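Local coordinates for protein precorrin-2 dehydrogenase (Bacillus megaterium, PDB 3DFZ) that catalyses the NAD-dependent dehydrogenation of precorrin-2 to sirohydrochlorin, a precursor of siroheme and, by the anaerobic route, of adenosylcobalamin, at residues V37-A43 with V96-N100; K30-V36 with G54-V60. One frame throughout, in Å; residues are numbered along the deposited sequence.

Contact 1 (V37-A43 with V96-N100)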
loop_
_atom_site.group_PDB
_atom_site.type_symbol
_atom_site.label_atom_id
_atom_site.label_comp_id
_atom_site.label_asym_id
_atom_site.label_seq_id
_atom_site.Cartn_x
_atom_site.Cartn_y
_atom_site.Cartn_z
ATOM N N VAL B 37 -4.063 -19.736 3.711
ATOM C CA VAL B 37 -5.163 -20.668 3.716
ATOM C C VAL B 37 -5.667 -20.803 2.289
ATOM O O VAL B 37 -6.169 -19.831 1.704
ATOM C CB VAL B 37 -6.308 -20.195 4.613
ATOM C CG1 VAL B 37 -7.504 -21.128 4.475
ATOM C CG2 VAL B 37 -5.857 -20.105 6.049
ATOM N N GLY B 38 -5.532 -22.020 1.754
ATOM C CA GLY B 38 -5.863 -22.343 0.365
ATOM C C GLY B 38 -4.623 -22.732 -0.409
ATOM O O GLY B 38 -3.502 -22.394 -0.006
ATOM N N GLY B 39 -4.814 -23.426 -1.530
ATOM C CA GLY B 39 -3.704 -23.899 -2.354
ATOM C C GLY B 39 -3.981 -23.993 -3.849
ATOM O O GLY B 39 -3.374 -24.806 -4.549
ATOM N N GLY B 40 -4.882 -23.143 -4.348
ATOM C CA GLY B 40 -5.263 -23.153 -5.760
ATOM C C GLY B 40 -4.493 -22.129 -6.570
ATOM O O GLY B 40 -3.275 -21.979 -6.406
ATOM N N THR B 41 -5.214 -21.425 -7.441
ATOM C CA THR B 41 -4.660 -20.401 -8.337
ATOM C C THR B 41 -4.472 -19.061 -7.619
ATOM O O THR B 41 -3.430 -18.420 -7.760
ATOM C CB THR B 41 -5.581 -20.251 -9.556
ATOM O OG1 THR B 41 -5.577 -21.488 -10.278
ATOM C CG2 THR B 41 -5.137 -19.118 -10.475
ATOM N N ILE B 42 -5.479 -18.655 -6.846
ATOM C CA ILE B 42 -5.401 -17.435 -6.051
ATOM C C ILE B 42 -4.295 -17.494 -4.953
ATOM O O ILE B 42 -3.565 -16.522 -4.773
ATOM C CB ILE B 42 -6.790 -17.026 -5.441
ATOM C CG1 ILE B 42 -7.927 -17.275 -6.448
ATOM C CG2 ILE B 42 -6.785 -15.549 -4.986
ATOM C CD1 ILE B 42 -9.337 -17.266 -5.823
ATOM N N ALA B 43 -4.189 -18.617 -4.234
ATOM C CA ALA B 43 -3.136 -18.811 -3.216
ATOM C C ALA B 43 -1.736 -18.742 -3.827
ATOM O O ALA B 43 -0.846 -18.090 -3.280
ATOM C CB ALA B 43 -3.338 -20.117 -2.456
ATOM N N VAL B 96 -3.390 -14.840 4.763
ATOM C CA VAL B 96 -4.022 -14.690 3.464
ATOM C C VAL B 96 -5.051 -15.817 3.337
ATOM O O VAL B 96 -4.704 -16.998 3.496
ATOM C CB VAL B 96 -2.986 -14.778 2.284
ATOM C CG1 VAL B 96 -3.690 -14.628 0.922
ATOM C CG2 VAL B 96 -1.887 -13.725 2.402
ATOM N N VAL B 97 -6.318 -15.461 3.086
ATOM C CA VAL B 97 -7.374 -16.446 2.819
ATOM C C VAL B 97 -7.593 -16.464 1.304
ATOM O O VAL B 97 -7.987 -15.471 0.714
ATOM C CB VAL B 97 -8.674 -16.133 3.594
ATOM C CG1 VAL B 97 -9.725 -17.196 3.353
ATOM C CG2 VAL B 97 -8.393 -16.021 5.079
ATOM N N ALA B 98 -7.272 -17.580 0.672
ATOM C CA ALA B 98 -7.332 -17.691 -0.780
ATOM C C ALA B 98 -7.865 -19.067 -1.155
ATOM O O ALA B 98 -7.295 -19.761 -2.004
ATOM C CB ALA B 98 -5.964 -17.466 -1.387
ATOM N N THR B 99 -8.964 -19.450 -0.505
ATOM C CA THR B 99 -9.652 -20.705 -0.787
ATOM C C THR B 99 -10.925 -20.478 -1.652
ATOM O O THR B 99 -11.069 -19.420 -2.302
ATOM C CB THR B 99 -9.934 -21.478 0.543
ATOM O OG1 THR B 99 -10.575 -22.726 0.273
ATOM C CG2 THR B 99 -10.794 -20.672 1.478
ATOM N N ASN B 100 -11.811 -21.485 -1.677
ATOM C CA ASN B 100 -13.127 -21.431 -2.336
ATOM C C ASN B 100 -14.284 -21.996 -1.485
ATOM O O ASN B 100 -15.458 -21.746 -1.781
ATOM C CB ASN B 100 -13.077 -22.094 -3.720
ATOM C CG ASN B 100 -12.592 -21.131 -4.821
ATOM O OD1 ASN B 100 -12.905 -19.927 -4.796
ATOM N ND2 ASN B 100 -11.837 -21.659 -5.796
HETATM O O HOH W 1 -6.628 -20.665 -4.200
#
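V37 pairs with V97 in a parallel bridge, their CA atoms 4.8 Å apart, and is gripped at both ends of its backbone. V37 N donates to V96 O at 2.8 Å, and A98 N donates to V37 O at 2.7 Å. Both bonds are close to straight (160° and 162° at the hydrogen). Past this bridge 96-100 leaves the sheet while 37-43 turns through G38, G39 and G40 into a helix, and the A98 methyl points into the start of that helix. It presses on the first turn, with A98 CB 3.5 Å from A43 N and 3.9 Å from A43 CB. I42 closes on the same methyl through its CG2 branch, which stands anti to the backbone N. G38 CA lies 3.8 Å from A98 O, backbone against backbone with no side chain between. A water links the turn to A98: it donates to A98 O over a short distance and accepts from A43 N at 3.2 Å, with a weaker bond from G40 N. G38, G40 and A43 fit the GxGxxA pattern, and G40 occupies the N-cap position of helix 41-50. The glycine-rich turn between strand and helix is probably the dinucleotide-binding loop of a Rossmann fold, consistent with the NAD(+)-binding role inferred for T41 and I42 from related proteins.

Contact 2 (K30-V36 with G54-V60)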
loop_
_atom_site.group_PDB
_atom_site.type_symbol
_atom_site.label_atom_id
_atom_site.label_comp_id
_atom_site.label_asym_id
_atom_site.label_seq_id
_atom_site.Cartn_x
_atom_site.Cartn_y
_atom_site.Cartn_z
ATOM N N LYS B 30 9.862 -9.937 6.520
ATOM C CA LYS B 30 11.107 -10.629 6.914
ATOM C C LYS B 30 11.087 -11.174 8.357
ATOM O O LYS B 30 10.956 -10.406 9.314
ATOM C CB LYS B 30 12.290 -9.688 6.752
ATOM C CG LYS B 30 13.636 -10.271 7.132
ATOM C CD LYS B 30 14.707 -9.240 6.891
ATOM C CE LYS B 30 16.006 -9.545 7.634
ATOM N NZ LYS B 30 16.899 -10.478 6.866
ATOM N N GLY B 31 11.204 -12.489 8.516
ATOM C CA GLY B 31 11.191 -13.076 9.856
ATOM C C GLY B 31 9.836 -12.975 10.570
ATOM O O GLY B 31 9.776 -13.003 11.800
ATOM N N ARG B 32 8.755 -12.861 9.803
ATOM C CA ARG B 32 7.390 -12.970 10.336
ATOM C C ARG B 32 6.719 -14.211 9.778
ATOM O O ARG B 32 6.937 -14.576 8.622
ATOM C CB ARG B 32 6.532 -11.771 9.932
ATOM C CG ARG B 32 7.181 -10.457 10.149
ATOM C CD ARG B 32 7.200 -10.137 11.619
ATOM N NE ARG B 32 7.713 -8.790 11.834
ATOM C CZ ARG B 32 7.395 -8.020 12.874
ATOM N NH1 ARG B 32 6.542 -8.462 13.805
ATOM N NH2 ARG B 32 7.932 -6.808 12.978
ATOM N N SER B 33 5.868 -14.812 10.596
ATOM C CA SER B 33 5.054 -15.923 10.168
ATOM C C SER B 33 3.919 -15.473 9.248
ATOM O O SER B 33 3.210 -14.496 9.567
ATOM C CB SER B 33 4.472 -16.637 11.383
ATOM O OG SER B 33 3.566 -15.805 12.078
ATOM N N VAL B 34 3.749 -16.206 8.136
ATOM C CA VAL B 34 2.672 -15.977 7.153
ATOM C C VAL B 34 1.865 -17.257 6.875
ATOM O O VAL B 34 2.422 -18.259 6.421
ATOM C CB VAL B 34 3.224 -15.426 5.809
ATOM C CG1 VAL B 34 2.160 -15.432 4.721
ATOM C CG2 VAL B 34 3.812 -14.014 5.999
ATOM N N LEU B 35 0.553 -17.210 7.120
ATOM C CA LEU B 35 -0.322 -18.338 6.805
ATOM C C LEU B 35 -1.131 -18.086 5.544
ATOM O O LEU B 35 -1.887 -17.126 5.461
ATOM C CB LEU B 35 -1.247 -18.668 7.988
ATOM C CG LEU B 35 -2.223 -19.853 7.840
ATOM C CD1 LEU B 35 -1.516 -21.215 7.860
ATOM C CD2 LEU B 35 -3.300 -19.775 8.900
ATOM N N VAL B 36 -0.951 -18.947 4.554
ATOM C CA VAL B 36 -1.807 -18.945 3.383
ATOM C C VAL B 36 -2.799 -20.105 3.514
ATOM O O VAL B 36 -2.421 -21.290 3.481
ATOM C CB VAL B 36 -1.003 -19.028 2.067
ATOM C CG1 VAL B 36 -1.943 -18.991 0.851
ATOM C CG2 VAL B 36 0.043 -17.897 1.987
ATOM N N GLY B 54 11.488 -13.128 2.951
ATOM C CA GLY B 54 12.139 -13.579 4.179
ATOM C C GLY B 54 11.162 -13.994 5.254
ATOM O O GLY B 54 11.482 -14.045 6.440
ATOM N N ALA B 55 9.946 -14.289 4.847
ATOM C CA ALA B 55 8.944 -14.707 5.808
ATOM C C ALA B 55 9.102 -16.210 6.074
ATOM O O ALA B 55 9.782 -16.905 5.327
ATOM C CB ALA B 55 7.544 -14.384 5.276
ATOM N N ALA B 56 8.493 -16.694 7.154
ATOM C CA ALA B 56 8.236 -18.106 7.257
ATOM C C ALA B 56 6.803 -18.392 6.772
ATOM O O ALA B 56 5.852 -18.165 7.494
ATOM C CB ALA B 56 8.481 -18.611 8.690
ATOM N N ILE B 57 6.672 -18.855 5.529
ATOM C CA ILE B 57 5.370 -19.166 4.921
ATOM C C ILE B 57 4.887 -20.589 5.228
ATOM O O ILE B 57 5.616 -21.565 5.012
ATOM C CB ILE B 57 5.389 -18.980 3.370
ATOM C CG1 ILE B 57 6.013 -17.630 2.976
ATOM C CG2 ILE B 57 3.977 -19.128 2.807
ATOM C CD1 ILE B 57 6.266 -17.477 1.496
ATOM N N THR B 58 3.676 -20.699 5.754
ATOM C CA THR B 58 3.004 -21.991 5.890
ATOM C C THR B 58 1.734 -21.972 5.065
ATOM O O THR B 58 0.940 -21.066 5.210
ATOM C CB THR B 58 2.678 -22.335 7.350
ATOM O OG1 THR B 58 3.877 -22.269 8.138
ATOM C CG2 THR B 58 2.075 -23.753 7.455
ATOM N N VAL B 59 1.572 -22.961 4.182
ATOM C CA VAL B 59 0.420 -23.066 3.294
ATOM C C VAL B 59 -0.448 -24.232 3.775
ATOM O O VAL B 59 0.039 -25.363 3.900
ATOM C CB VAL B 59 0.858 -23.327 1.819
ATOM C CG1 VAL B 59 -0.354 -23.391 0.888
ATOM C CG2 VAL B 59 1.853 -22.290 1.334
ATOM N N VAL B 60 -1.720 -23.951 4.073
ATOM C CA VAL B 60 -2.649 -24.957 4.609
ATOM C C VAL B 60 -3.810 -25.142 3.646
ATOM O O VAL B 60 -4.644 -24.227 3.474
ATOM C CB VAL B 60 -3.179 -24.620 6.042
ATOM C CG1 VAL B 60 -3.940 -25.810 6.632
ATOM C CG2 VAL B 60 -2.046 -24.313 6.948
#
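Strands 33-36 and 56-60 are the two parallel strands of a beta-alpha-beta unit whose connecting helix is 41-50; their axes approach to 4.7 Å and are inclined by 21°. Backbone bonds join them in the usual parallel pattern, in which V34 and V36 each bond to the two residues flanking their partner, I57 and V59 respectively: V34 N donates to A56 O at 2.9 Å and V34 O accepts from T58 N at 2.8 Å, after which V36 reaches T58 O and V60 N in the same way. Before the strands begin, G31 N meets G54 O at 2.6 Å; that bond is straight at the hydrogen, yet the donor stands 44° out of the carbonyl plane. CA-H...O contacts supplement these bonds, among them L35 CA to T58 O at 3.4 Å.

V34, V36, I57 and V59 share one face. There V34 and V36 meet helix 41-50 at A43, I47 and F50, as expected for the crossover of a Rossmann fold, while I57 and V59 reach L77. V34 CG2, anti to the carbonyl carbon, lies alongside A55 CB at 3.8 Å, and V36 CG2 meets I57 CG2 at 4.2 Å.

S33, L35, A56 and T58 occupy the other face. With CG anti to the backbone N (chi1 -179°) and chi2 at 71°, L35 brings CD1 to V60 CG2 at 3.3 Å, closer than usual van der Waals contact, the two side chains crossing obliquely. S33 OG turns to the backbone of N91 and F93, while R32 makes a cation-pi interaction with F93 and bonds through NH1 to N114 O of the second subunit.

Contacts 1 and 2 lie on the two sides of strand 33-37 in the five-stranded parallel sheet, with centres 14 Å apart: 94-97 flanks one edge of that strand and 56-60 the other. They also meet directly. V96 N lies 2.8 Å from L35 O and G38 N 2.9 Å from V60 O, both probable hydrogen bonds, and A43 CB packs on V36 CG1 at 3.8 Å, tying the helix of contact 1 to the strand pair of contact 2. The C-terminal ends of strands 33-37 and 56-60 lie next to the inferred NAD(+) site: contact 1 holds T41 and I42, and the side chain of V60 in contact 2 is about 6 Å from that of P62.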